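Local coordinates for protein gamma-glutamyl phosphate reductase (Thermotoga maritima, PDB 1O20) that probably catalyses the NADPH-dependent reduction of L-glutamyl phosphate to glutamate semialdehyde, the second step of proline biosynthesis from glutamate, at residues L49-N60 with L80-I91. Sequence-based numbering, arbitrary orientation.
Sequences LDERRKEILEAN and LALNDKRIDEMI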
# COMPACT_ATOMS: atom_id res chain seq x y z
N LEU A 49 0.16 23.30 -7.18
CA LEU A 49 0.70 22.35 -8.13
C LEU A 49 0.35 22.79 -9.55
O LEU A 49 1.22 22.82 -10.43
CB LEU A 49 0.17 20.94 -7.88
CG LEU A 49 0.58 20.16 -6.62
CD1 LEU A 49 -0.21 18.89 -6.55
CD2 LEU A 49 2.06 19.86 -6.59
N ASP A 50 -0.90 23.18 -9.76
CA ASP A 50 -1.37 23.68 -11.05
C ASP A 50 -0.55 24.90 -11.49
O ASP A 50 -0.04 24.93 -12.60
CB ASP A 50 -2.86 24.03 -10.97
CG ASP A 50 -3.47 24.41 -12.33
OD1 ASP A 50 -3.16 23.77 -13.35
OD2 ASP A 50 -4.27 25.37 -12.46
N GLU A 51 -0.40 25.86 -10.60
CA GLU A 51 0.36 27.07 -10.85
C GLU A 51 1.87 26.88 -11.03
O GLU A 51 2.49 27.73 -11.64
CB GLU A 51 0.20 28.02 -9.67
CG GLU A 51 -1.14 28.73 -9.58
CD GLU A 51 -1.33 29.46 -8.24
OE1 GLU A 51 -0.36 30.04 -7.65
OE2 GLU A 51 -2.49 29.44 -7.77
N ARG A 52 2.46 25.85 -10.43
CA ARG A 52 3.92 25.68 -10.41
C ARG A 52 4.36 24.57 -11.35
O ARG A 52 5.46 24.04 -11.23
CB ARG A 52 4.46 25.42 -8.98
CG ARG A 52 4.30 26.57 -7.99
CD ARG A 52 4.97 27.85 -8.36
NE ARG A 52 4.73 28.92 -7.38
CZ ARG A 52 5.21 30.15 -7.50
NH1 ARG A 52 5.93 30.50 -8.57
NH2 ARG A 52 4.99 31.05 -6.55
N ARG A 53 3.50 24.25 -12.31
CA ARG A 53 3.78 23.24 -13.31
C ARG A 53 5.14 23.40 -13.90
O ARG A 53 5.91 22.44 -13.98
CB ARG A 53 2.81 23.36 -14.47
CG ARG A 53 1.56 22.63 -14.27
CD ARG A 53 0.53 22.87 -15.38
NE ARG A 53 -0.71 22.38 -14.83
CZ ARG A 53 -1.10 21.12 -14.84
NH1 ARG A 53 -0.36 20.17 -15.42
NH2 ARG A 53 -2.22 20.79 -14.25
N LYS A 54 5.40 24.61 -14.36
CA LYS A 54 6.63 24.96 -15.03
C LYS A 54 7.85 24.61 -14.17
O LYS A 54 8.78 23.93 -14.63
CB LYS A 54 6.63 26.47 -15.32
CG LYS A 54 6.32 26.85 -16.79
CD LYS A 54 5.06 26.20 -17.43
CE LYS A 54 4.68 26.95 -18.75
NZ LYS A 54 4.69 26.07 -20.02
N GLU A 55 7.84 25.09 -12.92
CA GLU A 55 8.91 24.85 -11.98
C GLU A 55 9.08 23.35 -11.72
O GLU A 55 10.18 22.83 -11.72
CB GLU A 55 8.65 25.60 -10.64
CG GLU A 55 8.83 27.12 -10.70
CD GLU A 55 7.59 27.91 -11.17
OE1 GLU A 55 6.55 27.30 -11.61
OE2 GLU A 55 7.66 29.17 -11.08
N ILE A 56 7.98 22.65 -11.53
CA ILE A 56 8.01 21.22 -11.22
C ILE A 56 8.57 20.45 -12.41
O ILE A 56 9.36 19.54 -12.25
CB ILE A 56 6.60 20.70 -10.80
CG1 ILE A 56 6.21 21.32 -9.45
CG2 ILE A 56 6.56 19.13 -10.66
CD1 ILE A 56 4.69 21.37 -9.21
N LEU A 57 8.15 20.82 -13.62
CA LEU A 57 8.61 20.12 -14.81
C LEU A 57 10.06 20.42 -15.14
O LEU A 57 10.76 19.54 -15.62
CB LEU A 57 7.68 20.40 -16.00
CG LEU A 57 6.29 19.80 -15.77
CD1 LEU A 57 5.40 20.02 -16.98
CD2 LEU A 57 6.38 18.30 -15.43
N GLU A 58 10.52 21.63 -14.88
CA GLU A 58 11.93 22.00 -15.06
C GLU A 58 12.84 21.26 -14.08
O GLU A 58 13.90 20.78 -14.45
CB GLU A 58 12.16 23.52 -14.91
CG GLU A 58 13.62 23.95 -14.79
CD GLU A 58 14.48 23.64 -16.03
OE1 GLU A 58 15.73 23.74 -15.90
OE2 GLU A 58 13.95 23.28 -17.13
N ALA A 59 12.42 21.18 -12.83
CA ALA A 59 13.11 20.36 -11.85
C ALA A 59 13.14 18.88 -12.28
O ALA A 59 14.20 18.21 -12.21
CB ALA A 59 12.41 20.51 -10.51
N ASN A 60 12.00 18.40 -12.78
CA ASN A 60 11.92 17.02 -13.21
C ASN A 60 12.75 16.76 -14.46
O ASN A 60 13.26 15.64 -14.65
CB ASN A 60 10.48 16.62 -13.45
CG ASN A 60 10.35 15.16 -13.75
OD1 ASN A 60 10.24 14.79 -14.90
ND2 ASN A 60 10.38 14.32 -12.71
N LEU A 80 10.00 7.90 -12.66
CA LEU A 80 10.49 9.15 -12.13
C LEU A 80 9.93 10.36 -12.90
O LEU A 80 9.75 11.46 -12.34
CB LEU A 80 12.02 9.09 -12.18
CG LEU A 80 12.74 10.39 -12.30
CD1 LEU A 80 12.53 11.12 -10.95
CD2 LEU A 80 14.18 10.11 -12.56
N ALA A 81 9.54 10.11 -14.15
CA ALA A 81 9.21 11.18 -15.07
C ALA A 81 7.86 11.83 -14.77
O ALA A 81 6.89 11.14 -14.37
CB ALA A 81 9.25 10.64 -16.54
N LEU A 82 7.81 13.16 -14.90
CA LEU A 82 6.56 13.90 -14.78
C LEU A 82 6.22 14.63 -16.08
O LEU A 82 7.07 14.89 -16.91
CB LEU A 82 6.62 14.93 -13.66
CG LEU A 82 6.79 14.35 -12.27
CD1 LEU A 82 7.09 15.46 -11.19
CD2 LEU A 82 5.59 13.55 -11.93
N ASN A 83 4.94 14.92 -16.23
CA ASN A 83 4.45 15.78 -17.31
C ASN A 83 3.11 16.35 -16.83
O ASN A 83 2.72 16.05 -15.70
CB ASN A 83 4.31 14.91 -18.57
CG ASN A 83 3.50 13.65 -18.29
OD1 ASN A 83 2.41 13.73 -17.77
ND2 ASN A 83 4.06 12.50 -18.59
N ASP A 84 2.40 17.12 -17.65
CA ASP A 84 1.12 17.77 -17.26
C ASP A 84 0.05 16.81 -16.77
O ASP A 84 -0.61 17.08 -15.79
CB ASP A 84 0.52 18.57 -18.42
CG ASP A 84 1.15 19.89 -18.59
OD1 ASP A 84 1.54 20.52 -17.57
OD2 ASP A 84 1.28 20.40 -19.71
N LYS A 85 -0.08 15.67 -17.45
CA LYS A 85 -1.07 14.67 -17.11
C LYS A 85 -0.84 14.07 -15.75
O LYS A 85 -1.80 13.78 -14.99
CB LYS A 85 -1.09 13.55 -18.17
CG LYS A 85 -2.47 13.26 -18.70
CD LYS A 85 -3.02 14.37 -19.54
CE LYS A 85 -4.52 14.14 -19.76
NZ LYS A 85 -5.12 15.19 -20.56
N ARG A 86 0.44 13.86 -15.44
CA ARG A 86 0.79 13.31 -14.14
C ARG A 86 0.60 14.35 -13.04
O ARG A 86 0.17 14.01 -11.95
CB ARG A 86 2.19 12.70 -14.16
CG ARG A 86 2.21 11.33 -14.83
CD ARG A 86 3.53 10.86 -15.41
NE ARG A 86 3.39 9.55 -16.06
CZ ARG A 86 4.40 8.74 -16.36
NH1 ARG A 86 5.65 9.06 -16.06
NH2 ARG A 86 4.15 7.57 -16.95
N ILE A 87 0.86 15.62 -13.32
CA ILE A 87 0.52 16.64 -12.37
C ILE A 87 -1.00 16.70 -12.19
O ILE A 87 -1.50 16.86 -11.06
CB ILE A 87 1.10 18.01 -12.75
CG1 ILE A 87 2.64 17.96 -12.67
CG2 ILE A 87 0.56 19.06 -11.79
CD1 ILE A 87 3.30 19.06 -13.30
N ASP A 88 -1.74 16.52 -13.28
CA ASP A 88 -3.20 16.41 -13.18
C ASP A 88 -3.63 15.26 -12.28
O ASP A 88 -4.61 15.40 -11.55
CB ASP A 88 -3.87 16.25 -14.57
CG ASP A 88 -3.73 17.47 -15.44
OD1 ASP A 88 -3.44 18.57 -14.95
OD2 ASP A 88 -3.86 17.43 -16.68
N GLU A 89 -2.92 14.12 -12.31
CA GLU A 89 -3.29 12.99 -11.45
C GLU A 89 -3.10 13.42 -10.00
O GLU A 89 -3.87 13.01 -9.14
CB GLU A 89 -2.47 11.69 -11.68
CG GLU A 89 -2.71 10.96 -13.00
CD GLU A 89 -1.66 9.87 -13.36
OE1 GLU A 89 -0.53 9.80 -12.79
OE2 GLU A 89 -1.96 9.08 -14.27
N MSE A 90 -2.02 14.17 -9.73
CA MSE A 90 -1.75 14.66 -8.36
C MSE A 90 -2.90 15.57 -7.90
O MSE A 90 -3.36 15.47 -6.75
CB MSE A 90 -0.42 15.41 -8.29
CG MSE A 90 0.80 14.52 -8.33
SE MSE A 90 2.40 15.71 -8.49
CE MSE A 90 3.32 14.78 -9.97
N ILE A 91 -3.38 16.40 -8.83
CA ILE A 91 -4.48 17.33 -8.56
C ILE A 91 -5.81 16.60 -8.27
O ILE A 91 -6.47 16.91 -7.28
CB ILE A 91 -4.61 18.33 -9.70
CG1 ILE A 91 -3.55 19.42 -9.53
CG2 ILE A 91 -6.02 18.97 -9.75
CD1 ILE A 91 -3.18 20.21 -10.81
O HOH W 1 9.95 15.57 -17.46
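Arg53 lays its guanidinium over Ile87, whose CG2 lies 3.7 Å above the guanidinium plane, nearer its edge than its centre. With its chain extended from CG to NE (chi3 -165°), Arg53 crosses to helix 84-99 and sits as a knob in the hole formed by Asp84, Ile87, Asp88 and Ile91. Arg53 NH1 makes a salt bridge with Asp84 OD1 (2.9 Å), meeting it from above the carboxylate plane, and also bonds to the Asp84 carbonyl O. Arg53 NH2 forms a second with Asp88 OD1 (2.6 Å), while NE and NH2 share Asp50 OD1 side-on. With alanine in place of Arg53, the three carboxylates are likely to lose their common cation, and Ile87 part of its cover. Ile87 in turn fits among Leu49, Arg53, Ile56 and Leu57, its CD1 3.8 Å from Leu57 CD2. Deeper, Leu49 CD1 touches Met90 CB (3.9 Å), and both side chains meet Val141 of helix 138-149. Just ahead of helix 84-99, Asn60 OD1 accepts from Leu82 N (2.9 Å), and its ND2 donates to Leu80 O and bonds to Ser165. A water links Asn60 OD1 to Leu82 O. Across helices 53-69 and 84-99, one cation among three carboxylates probably offsets their mutual repulsion.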